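Local structure of gamma-glutamyltranspeptidase (Ggt) (Helicobacter pylori 26695, 5BPK) at residues A28-G32 with A33-L37; I105-V108 with I109-M113; F138-A142 with D143-N147. The protein probably cleaves gamma-glutamyl compounds such as glutathione and transfers the gamma-glutamyl group to water or another acceptor, as an N-terminal nucleophile hydrolase. All coordinates share one frame; numbering follows the deposited sequence.

Contact 1: A28-G32 with A33-L37; sequences ASIDG and AGFLL
Ile30 carries most of the apolar contact between 28-32 and 33-37. Its CB stands over one face of the Phe35 ring, 3.9 Å above the plane and shifted toward the rim, while CG1 comes within 3.7 Å of Phe35 CZ. With Phe35 chi1 at 71°, CG is held between the backbone N and the carbonyl carbon, which brings the ring back beneath Ile30. The other branches of the isoleucine serve different neighbours: CG2 meets Ala33 CB at 3.8 Å, and CD1 meets Leu37 CD1 where the two side chains cross at about a right angle. A beta-branched residue suits this place because it fills three directions at once.

Backbone bonds shape the whole as a small hairpin-like loop with one antiparallel bridge, Ser29 facing Leu36 as a non-hydrogen-bonded pair. Leu37 N gives a nearly straight bond to Ala28 O (2.8 Å, 172°), and Ile30 N binds Phe35 O at 3.0 Å. A type II turn closes the end: Ala33 N reaches Ile30 O at 3.0 Å, and Gly32, with phi of 97°, takes the position where a CB would jam against the preceding carbonyl oxygen.

The turn also meets the other chain of the enzyme: Asp31 forms a salt bridge with Lys195 of that chain, and Gly32 N bonds to its Tyr196 OH.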
ATOM      1  N   ALA B  28      18.807   1.988   5.199  1.00 13.41           N
ATOM      2  CA  ALA B  28      19.817   3.046   5.044  1.00 14.89           C
ATOM      3  C   ALA B  28      19.146   4.407   5.026  1.00 14.18           C
ATOM      4  O   ALA B  28      18.181   4.628   4.282  1.00 14.36           O
ATOM      5  CB  ALA B  28      20.611   2.857   3.760  1.00 15.98           C
ATOM      6  N   SER B  29      19.671   5.319   5.834  1.00 13.80           N
ATOM      7  CA  SER B  29      19.164   6.672   5.919  1.00 13.31           C
ATOM      8  C   SER B  29      20.045   7.612   5.102  1.00 13.45           C
ATOM      9  O   SER B  29      21.216   7.315   4.845  1.00 14.25           O
ATOM     10  CB  SER B  29      19.162   7.137   7.376  1.00 12.90           C
ATOM     11  OG  SER B  29      18.408   6.277   8.205  1.00 15.34           O
ATOM     12  N   ILE B  30      19.491   8.754   4.712  1.00 13.51           N
ATOM     13  CA  ILE B  30      20.294   9.818   4.105  1.00 13.44           C
ATOM     14  C   ILE B  30      20.933  10.669   5.210  1.00 13.73           C
ATOM     15  O   ILE B  30      20.249  11.362   5.966  1.00 15.67           O
ATOM     16  CB  ILE B  30      19.479  10.673   3.113  1.00 13.49           C
ATOM     17  CG1 ILE B  30      19.061   9.822   1.902  1.00 15.38           C
ATOM     18  CG2 ILE B  30      20.290  11.905   2.648  1.00 16.01           C
ATOM     19  CD1 ILE B  30      20.203   9.304   1.045  1.00 14.90           C
ATOM     20  N   ASP B  31      22.259  10.563   5.323  1.00 14.16           N
ATOM     21  CA  ASP B  31      22.996  11.254   6.384  1.00 15.02           C
ATOM     22  C   ASP B  31      22.799  12.760   6.273  1.00 14.72           C
ATOM     23  O   ASP B  31      23.023  13.361   5.214  1.00 15.65           O
ATOM     24  CB  ASP B  31      24.483  10.886   6.347  1.00 16.05           C
ATOM     25  CG  ASP B  31      25.172  11.049   7.704  1.00 19.92           C
ATOM     26  OD1 ASP B  31      24.577  11.612   8.632  1.00 22.59           O
ATOM     27  OD2 ASP B  31      26.322  10.596   7.837  1.00 28.95           O
ATOM     28  N   GLY B  32      22.353  13.364   7.369  1.00 14.54           N
ATOM     29  CA  GLY B  32      22.065  14.781   7.407  1.00 15.13           C
ATOM     30  C   GLY B  32      20.601  15.131   7.205  1.00 14.57           C
ATOM     31  O   GLY B  32      20.183  16.235   7.570  1.00 16.95           O
ATOM     32  N   ALA B  33      19.828  14.208   6.620  1.00 13.53           N
ATOM     33  CA  ALA B  33      18.414  14.461   6.296  1.00 12.76           C
ATOM     34  C   ALA B  33      17.406  13.709   7.186  1.00 12.70           C
ATOM     35  O   ALA B  33      16.216  14.027   7.187  1.00 13.69           O
ATOM     36  CB  ALA B  33      18.146  14.162   4.825  1.00 12.97           C
ATOM     37  N   GLY B  34      17.865  12.707   7.926  1.00 12.43           N
ATOM     38  CA  GLY B  34      17.013  12.067   8.932  1.00 12.00           C
ATOM     39  C   GLY B  34      15.908  11.140   8.438  1.00 13.22           C
ATOM     40  O   GLY B  34      15.014  10.799   9.210  1.00 15.92           O
ATOM     41  N   PHE B  35      15.952  10.719   7.172  1.00 12.50           N
ATOM     42  CA  PHE B  35      14.934   9.798   6.658  1.00 11.99           C
ATOM     43  C   PHE B  35      15.517   8.523   6.056  1.00 10.98           C
ATOM     44  O   PHE B  35      16.633   8.514   5.537  1.00 13.36           O
ATOM     45  CB  PHE B  35      13.992  10.505   5.666  1.00 12.15           C
ATOM     46  CG  PHE B  35      14.626  10.852   4.344  1.00 13.20           C
ATOM     47  CD1 PHE B  35      14.621   9.944   3.293  1.00 12.60           C
ATOM     48  CD2 PHE B  35      15.220  12.097   4.146  1.00 14.24           C
ATOM     49  CE1 PHE B  35      15.195  10.270   2.071  1.00 12.27           C
ATOM     50  CE2 PHE B  35      15.793  12.418   2.935  1.00 12.63           C
ATOM     51  CZ  PHE B  35      15.788  11.497   1.896  1.00 12.61           C
ATOM     52  N   LEU B  36      14.739   7.448   6.141  1.00 10.93           N
ATOM     53  CA  LEU B  36      15.106   6.166   5.556  1.00 10.84           C
ATOM     54  C   LEU B  36      14.791   6.098   4.068  1.00 11.13           C
ATOM     55  O   LEU B  36      13.747   6.572   3.620  1.00 11.65           O
ATOM     56  CB  LEU B  36      14.354   5.034   6.255  1.00 11.04           C
ATOM     57  CG  LEU B  36      14.888   4.629   7.624  1.00 10.55           C
ATOM     58  CD1 LEU B  36      13.819   3.935   8.450  1.00 11.23           C
ATOM     59  CD2 LEU B  36      16.138   3.759   7.492  1.00 13.57           C
ATOM     60  N   LEU B  37      15.705   5.497   3.316  1.00 12.46           N
ATOM     61  CA  LEU B  37      15.473   5.179   1.904  1.00 12.35           C
ATOM     62  C   LEU B  37      14.579   3.950   1.740  1.00 12.65           C
ATOM     63  O   LEU B  37      14.649   2.986   2.513  1.00 13.71           O
ATOM     64  CB  LEU B  37      16.805   4.900   1.208  1.00 13.02           C
ATOM     65  CG  LEU B  37      17.679   6.131   1.035  1.00 11.97           C
ATOM     66  CD1 LEU B  37      19.112   5.687   0.800  1.00 14.67           C
ATOM     67  CD2 LEU B  37      17.154   7.035  -0.099  1.00 15.04           C
TER

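Contact 2: I105-V108 with I109-M113; sequences ISNV and IDYNM. With EDO (1,2-ethanediol), chain V.
The C-terminal end of helix 96-109 is closed here by a turn in which Asn112 leaves helical angles for a left-handed conformation, and the side chains of Ser106 and Asp110, one helical turn apart, are tied together just before it. Asparagine suits such a place, being among the non-glycine residues that best tolerate positive phi. A regular bond from Ile109 N to Ile105 O (2.9 Å) gives way, beyond the turn, to one from Met113 N that reaches back to Asn107 O at 3.1 Å.

Ile105 CG2 and Ile109 CD1 lie alongside each other; Ile105 also packs on strands 77-81 and 84-89. On another flank, Asn107 presents OD1 to the edge of the Tyr111 ring, 3.5 Å from CD2, with amide and ring planes 38° apart; its ND2 is held by Ala118 O. The extended Met113 chain lays SD against Asn107 CB at 3.7 Å.

A chi1 of 172° swings Ser106 OG away from its backbone N and toward the next turn, where it gives a short bond of 2.6 Å to the anti lone pair of Asp110 OD2. It also accepts from O1 of a 1,2-ethanediol, whose O2 bonds to Tyr111 OH. Because Asp110 is gripped as well by Arg272 and Tyr271 of the other chain, its buried carboxylate probably stays ionised, with both oxygens satisfied.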
ATOM      1  N   ILE B 105     -14.187  -5.570   1.250  1.00 10.48           N
ATOM      2  CA  ILE B 105     -15.270  -5.102   0.396  1.00 11.63           C
ATOM      3  C   ILE B 105     -16.409  -6.128   0.277  1.00  9.91           C
ATOM      4  O   ILE B 105     -17.586  -5.779   0.408  1.00 10.67           O
ATOM      5  CB  ILE B 105     -14.757  -4.705  -1.007  1.00 10.12           C
ATOM      6  CG1 ILE B 105     -13.829  -3.494  -0.898  1.00 10.91           C
ATOM      7  CG2 ILE B 105     -15.941  -4.412  -1.939  1.00 12.96           C
ATOM      8  CD1 ILE B 105     -13.135  -3.126  -2.188  1.00 13.53           C
ATOM      9  N   SER B 106     -16.053  -7.381   0.018  1.00 10.74           N
ATOM     10  CA  SER B 106     -17.024  -8.465  -0.083  1.00 10.50           C
ATOM     11  C   SER B 106     -17.767  -8.655   1.231  1.00 10.42           C
ATOM     12  O   SER B 106     -18.972  -8.888   1.234  1.00 10.39           O
ATOM     13  CB  SER B 106     -16.315  -9.768  -0.476  1.00 11.06           C
ATOM     14  OG  SER B 106     -17.179 -10.893  -0.423  1.00 13.22           O
ATOM     15  N   ASN B 107     -17.046  -8.578   2.350  1.00 10.68           N
ATOM     16  CA  ASN B 107     -17.687  -8.762   3.652  1.00 10.61           C
ATOM     17  C   ASN B 107     -18.814  -7.750   3.876  1.00  9.11           C
ATOM     18  O   ASN B 107     -19.863  -8.084   4.425  1.00 11.56           O
ATOM     19  CB  ASN B 107     -16.666  -8.685   4.780  1.00  8.81           C
ATOM     20  CG  ASN B 107     -15.775  -9.920   4.859  1.00 10.32           C
ATOM     21  OD1 ASN B 107     -16.101 -10.979   4.305  1.00 12.28           O
ATOM     22  ND2 ASN B 107     -14.637  -9.786   5.554  1.00 11.36           N
ATOM     23  N   VAL B 108     -18.591  -6.503   3.478  1.00 11.55           N
ATOM     24  CA  VAL B 108     -19.665  -5.523   3.513  1.00 10.39           C
ATOM     25  C   VAL B 108     -20.775  -5.813   2.485  1.00 11.31           C
ATOM     26  O   VAL B 108     -21.952  -5.898   2.838  1.00 13.05           O
ATOM     27  CB  VAL B 108     -19.138  -4.091   3.299  1.00  9.81           C
ATOM     28  CG1 VAL B 108     -20.314  -3.082   3.256  1.00 10.75           C
ATOM     29  CG2 VAL B 108     -18.132  -3.726   4.388  1.00 12.00           C
ATOM     30  N   ILE B 109     -20.407  -5.911   1.207  1.00 11.83           N
ATOM     31  CA  ILE B 109     -21.406  -5.988   0.126  1.00 12.52           C
ATOM     32  C   ILE B 109     -22.125  -7.337   0.066  1.00 12.59           C
ATOM     33  O   ILE B 109     -23.353  -7.396  -0.064  1.00 15.04           O
ATOM     34  CB  ILE B 109     -20.781  -5.670  -1.247  1.00 12.92           C
ATOM     35  CG1 ILE B 109     -20.380  -4.188  -1.287  1.00 12.07           C
ATOM     36  CG2 ILE B 109     -21.752  -5.978  -2.373  1.00 13.62           C
ATOM     37  CD1 ILE B 109     -19.573  -3.757  -2.524  1.00 11.46           C
ATOM     38  N   ASP B 110     -21.361  -8.422   0.169  1.00 11.21           N
ATOM     39  CA  ASP B 110     -21.938  -9.758   0.089  1.00 11.60           C
ATOM     40  C   ASP B 110     -22.596 -10.210   1.381  1.00 12.52           C
ATOM     41  O   ASP B 110     -23.672 -10.815   1.343  1.00 14.40           O
ATOM     42  CB  ASP B 110     -20.888 -10.776  -0.337  1.00 12.41           C
ATOM     43  CG  ASP B 110     -20.448 -10.572  -1.756  1.00 11.37           C
ATOM     44  OD1 ASP B 110     -21.337 -10.502  -2.623  1.00 13.42           O
ATOM     45  OD2 ASP B 110     -19.229 -10.475  -1.996  1.00 13.32           O
ATOM     46  N   TYR B 111     -21.965  -9.914   2.514  1.00 12.65           N
ATOM     47  CA  TYR B 111     -22.382 -10.506   3.785  1.00 12.78           C
ATOM     48  C   TYR B 111     -23.006  -9.523   4.785  1.00 12.17           C
ATOM     49  O   TYR B 111     -23.449  -9.936   5.855  1.00 13.48           O
ATOM     50  CB  TYR B 111     -21.212 -11.272   4.399  1.00 11.96           C
ATOM     51  CG  TYR B 111     -20.575 -12.276   3.451  1.00 10.65           C
ATOM     52  CD1 TYR B 111     -21.358 -13.136   2.685  1.00 13.40           C
ATOM     53  CD2 TYR B 111     -19.187 -12.364   3.321  1.00 12.91           C
ATOM     54  CE1 TYR B 111     -20.784 -14.041   1.818  1.00 13.83           C
ATOM     55  CE2 TYR B 111     -18.600 -13.274   2.452  1.00 13.14           C
ATOM     56  CZ  TYR B 111     -19.409 -14.117   1.703  1.00 12.76           C
ATOM     57  OH  TYR B 111     -18.848 -15.019   0.832  1.00 14.27           O
ATOM     58  N   ASN B 112     -23.065  -8.238   4.419  1.00 12.87           N
ATOM     59  CA  ASN B 112     -23.713  -7.201   5.232  1.00 13.87           C
ATOM     60  C   ASN B 112     -23.078  -7.041   6.615  1.00 12.18           C
ATOM     61  O   ASN B 112     -23.757  -6.739   7.606  1.00 13.83           O
ATOM     62  CB  ASN B 112     -25.223  -7.468   5.341  1.00 14.82           C
ATOM     63  CG  ASN B 112     -26.024  -6.235   5.729  1.00 22.16           C
ATOM     64  OD1 ASN B 112     -25.695  -5.109   5.349  1.00 28.14           O
ATOM     65  ND2 ASN B 112     -27.099  -6.451   6.480  1.00 28.08           N
ATOM     66  N   MET B 113     -21.759  -7.213   6.668  1.00 12.15           N
ATOM     67  CA  MET B 113     -20.993  -6.874   7.857  1.00 11.64           C
ATOM     68  C   MET B 113     -20.868  -5.370   7.985  1.00 11.56           C
ATOM     69  O   MET B 113     -20.764  -4.676   6.969  1.00 13.06           O
ATOM     70  CB  MET B 113     -19.592  -7.480   7.781  1.00 10.94           C
ATOM     71  CG  MET B 113     -19.584  -8.978   7.905  1.00 12.97           C
ATOM     72  SD  MET B 113     -17.933  -9.601   8.147  1.00 12.37           S
ATOM     73  CE  MET B 113     -18.153 -11.306   7.668  1.00 15.87           C
TER
HETATM   74  C1  EDO V 708     -15.508 -13.914  -0.644  1.00 23.51           C
HETATM   75  O1  EDO V 708     -15.547 -12.908   0.379  1.00 17.29           O
HETATM   76  C2  EDO V 708     -15.129 -15.283  -0.092  1.00 20.79           C
HETATM   77  O2  EDO V 708     -16.207 -15.776   0.698  1.00 19.12           O

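Contact 3: F138-A142 with D143-N147; sequences FGMPA and DVKDN. With EDO (1,2-ethanediol), chain X.
The carboxylate of Asp146 turns a face to the carbonyl oxygen of Ala142, which stands almost directly over Asp146 CG at 3.2 Å. No bond joins these acceptors; Ala142 O instead receives Asp146 N at 2.8 Å, so the carboxylate is brought there by its own helical turn. The amide of Asn147 has the O1 end of a 1,2-ethanediol over one face, and its ND2 donates to O2 of the diol at 3.2 Å. The O1 hydroxyl of the same molecule donates to Asp143 O, so a diol probably taken up from the crystallisation liquor spans Asp143 and Asn147.

Pro141 is the N-cap residue of helix 142-151, which in sequence links the paired parallel strands 133-135 and 155-157 as the connection of a beta-alpha-beta crossover. Proline is tolerated here because the N-H of an N-cap residue is not used in the helical bonding, though its side chain can offer no capping acceptor. Its carbonyl oxygen receives Lys145 N in a bond of 3.0 Å and 177°, together with a weak one from Val144 N.

Apolar packing backs this first turn. Pro141 CG lies 3.9 Å from Val144 CG2, while the other branch, Val144 CG1, touches Met140 CG. Met140 and Lys145 occupy the positions of a hydrophobic staple, although the second partner here is the aliphatic part of a lysine. Met140 CG and Lys145 CG are only 3.4 Å apart, tighter than usual for carbons. Met140 CG is anti to N (chi1 -174°), which carries the chain toward the helix; the unbranched, flexible methionine chain also brings SD within 3.5 Å of Lys145 CG and packs on Ile312 of the other chain. The bent lysine returns its amino group toward Met140 O, and a water bridges the two, donating to that oxygen and weakly accepting from Lys145 NZ.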
ATOM      1  N   PHE B 138      -7.100 -19.604  13.942  1.00 14.43           N
ATOM      2  CA  PHE B 138      -8.511 -19.598  14.359  1.00 13.53           C
ATOM      3  C   PHE B 138      -9.475 -19.141  13.270  1.00 13.14           C
ATOM      4  O   PHE B 138     -10.666 -18.962  13.525  1.00 17.03           O
ATOM      5  CB  PHE B 138      -8.703 -18.741  15.621  1.00 14.04           C
ATOM      6  CG  PHE B 138      -7.774 -19.107  16.741  1.00 14.96           C
ATOM      7  CD1 PHE B 138      -7.771 -20.401  17.249  1.00 14.17           C
ATOM      8  CD2 PHE B 138      -6.905 -18.173  17.287  1.00 16.28           C
ATOM      9  CE1 PHE B 138      -6.918 -20.759  18.268  1.00 12.93           C
ATOM     10  CE2 PHE B 138      -6.044 -18.525  18.324  1.00 16.22           C
ATOM     11  CZ  PHE B 138      -6.056 -19.826  18.812  1.00 14.57           C
ATOM     12  N   GLY B 139      -8.970 -18.967  12.052  1.00 12.83           N
ATOM     13  CA  GLY B 139      -9.758 -18.382  10.985  1.00 11.79           C
ATOM     14  C   GLY B 139     -10.626 -19.346  10.206  1.00 12.46           C
ATOM     15  O   GLY B 139     -11.537 -18.917   9.498  1.00 14.96           O
ATOM     16  N   MET B 140     -10.345 -20.643  10.319  1.00 13.18           N
ATOM     17  CA  MET B 140     -11.051 -21.659   9.545  1.00 14.01           C
ATOM     18  C   MET B 140     -11.271 -22.916  10.388  1.00 14.12           C
ATOM     19  O   MET B 140     -10.301 -23.562  10.797  1.00 15.25           O
ATOM     20  CB  MET B 140     -10.230 -22.015   8.296  1.00 15.73           C
ATOM     21  CG  MET B 140     -10.913 -22.939   7.338  1.00 17.13           C
ATOM     22  SD  MET B 140      -9.917 -23.215   5.857  1.00 16.15           S
ATOM     23  CE  MET B 140     -10.137 -21.636   5.038  1.00 15.54           C
ATOM     24  N   PRO B 141     -12.540 -23.275  10.635  1.00 12.85           N
ATOM     25  CA  PRO B 141     -12.813 -24.447  11.482  1.00 13.65           C
ATOM     26  C   PRO B 141     -12.618 -25.744  10.712  1.00 13.72           C
ATOM     27  O   PRO B 141     -12.593 -25.732   9.489  1.00 13.66           O
ATOM     28  CB  PRO B 141     -14.279 -24.251  11.878  1.00 14.46           C
ATOM     29  CG  PRO B 141     -14.848 -23.518  10.730  1.00 14.24           C
ATOM     30  CD  PRO B 141     -13.791 -22.603  10.235  1.00 14.32           C
ATOM     31  N   ALA B 142     -12.483 -26.838  11.449  1.00 12.03           N
ATOM     32  CA  ALA B 142     -12.207 -28.160  10.891  1.00 12.48           C
ATOM     33  C   ALA B 142     -13.085 -28.496   9.688  1.00 12.89           C
ATOM     34  O   ALA B 142     -12.578 -28.961   8.660  1.00 14.60           O
ATOM     35  CB  ALA B 142     -12.365 -29.236  11.982  1.00 13.13           C
ATOM     36  N   ASP B 143     -14.390 -28.274   9.808  1.00 13.19           N
ATOM     37  CA  ASP B 143     -15.329 -28.702   8.754  1.00 14.18           C
ATOM     38  C   ASP B 143     -14.998 -28.022   7.418  1.00 13.28           C
ATOM     39  O   ASP B 143     -15.035 -28.649   6.352  1.00 14.36           O
ATOM     40  CB  ASP B 143     -16.787 -28.408   9.129  1.00 14.44           C
ATOM     41  CG  ASP B 143     -17.202 -29.022  10.464  1.00 14.11           C
ATOM     42  OD1 ASP B 143     -16.505 -28.807  11.473  1.00 12.70           O
ATOM     43  OD2 ASP B 143     -18.230 -29.721  10.503  1.00 16.83           O
ATOM     44  N   VAL B 144     -14.672 -26.730   7.484  1.00 11.30           N
ATOM     45  CA  VAL B 144     -14.333 -25.952   6.289  1.00 10.78           C
ATOM     46  C   VAL B 144     -12.955 -26.370   5.750  1.00 12.64           C
ATOM     47  O   VAL B 144     -12.801 -26.593   4.551  1.00 14.07           O
ATOM     48  CB  VAL B 144     -14.378 -24.429   6.595  1.00 11.96           C
ATOM     49  CG1 VAL B 144     -13.923 -23.606   5.385  1.00 12.39           C
ATOM     50  CG2 VAL B 144     -15.803 -24.019   7.007  1.00 11.90           C
ATOM     51  N   LYS B 145     -11.965 -26.470   6.629  1.00 12.83           N
ATOM     52  CA  LYS B 145     -10.625 -26.936   6.245  1.00 14.22           C
ATOM     53  C   LYS B 145     -10.696 -28.270   5.508  1.00 15.81           C
ATOM     54  O   LYS B 145     -10.061 -28.452   4.470  1.00 17.19           O
ATOM     55  CB  LYS B 145      -9.724 -27.120   7.474  1.00 17.31           C
ATOM     56  CG  LYS B 145      -9.260 -25.839   8.113  1.00 22.62           C
ATOM     57  CD  LYS B 145      -7.827 -25.915   8.660  1.00 32.42           C
ATOM     58  CE  LYS B 145      -7.772 -26.303  10.118  1.00 35.11           C
ATOM     59  NZ  LYS B 145      -6.740 -25.497  10.856  1.00 29.66           N
ATOM     60  N   ASP B 146     -11.470 -29.204   6.057  1.00 15.10           N
ATOM     61  CA  ASP B 146     -11.558 -30.559   5.498  1.00 16.79           C
ATOM     62  C   ASP B 146     -12.168 -30.559   4.102  1.00 16.61           C
ATOM     63  O   ASP B 146     -11.696 -31.277   3.202  1.00 17.21           O
ATOM     64  CB  ASP B 146     -12.378 -31.463   6.425  1.00 19.27           C
ATOM     65  CG  ASP B 146     -11.622 -31.870   7.686  1.00 25.74           C
ATOM     66  OD1 ASP B 146     -10.390 -31.664   7.774  1.00 33.14           O
ATOM     67  OD2 ASP B 146     -12.273 -32.413   8.602  1.00 35.00           O
ATOM     68  N   ASN B 147     -13.246 -29.800   3.930  1.00 16.60           N
ATOM     69  CA  ASN B 147     -13.878 -29.668   2.627  1.00 15.67           C
ATOM     70  C   ASN B 147     -12.984 -28.984   1.599  1.00 15.69           C
ATOM     71  O   ASN B 147     -12.967 -29.385   0.443  1.00 16.68           O
ATOM     72  CB  ASN B 147     -15.225 -28.955   2.721  1.00 17.16           C
ATOM     73  CG  ASN B 147     -16.321 -29.848   3.280  1.00 20.14           C
ATOM     74  OD1 ASN B 147     -16.215 -31.080   3.243  1.00 23.43           O
ATOM     75  ND2 ASN B 147     -17.397 -29.231   3.765  1.00 17.20           N
TER
HETATM   76  C1  EDO X 710     -16.989 -31.064   6.603  1.00 31.03           C
HETATM   77  O1  EDO X 710     -15.592 -31.317   6.461  1.00 37.29           O
HETATM   78  C2  EDO X 710     -17.784 -32.249   6.068  1.00 35.43           C
HETATM   79  O2  EDO X 710     -18.815 -31.782   5.191  1.00 38.93           O
HETATM   80  O   HOH W   1      -9.214 -25.474  12.704  1.00 30.44           O

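Contact 1 is buried, contact 2 partly so, and contact 3 lies at the surface, yet all three meet the other chain. Contact 1 lies across the chain's centre from the other two; contacts 2 and 3 are neighbours, about 10 Å apart at their nearest atoms, without touching. No two hold the same elements: a loop turning back on itself, the end of helix 96-109, and the beginning of helix 142-151. Chemistry follows place. Ring and aliphatic packing fills contact 1; a buried serine–aspartate bond marks contact 2; contact 3 combines backbone bonds with packing of methionine, valine and a lysine's methylenes. One helix is left through Asn112, with positive phi; the other begins at Pro141.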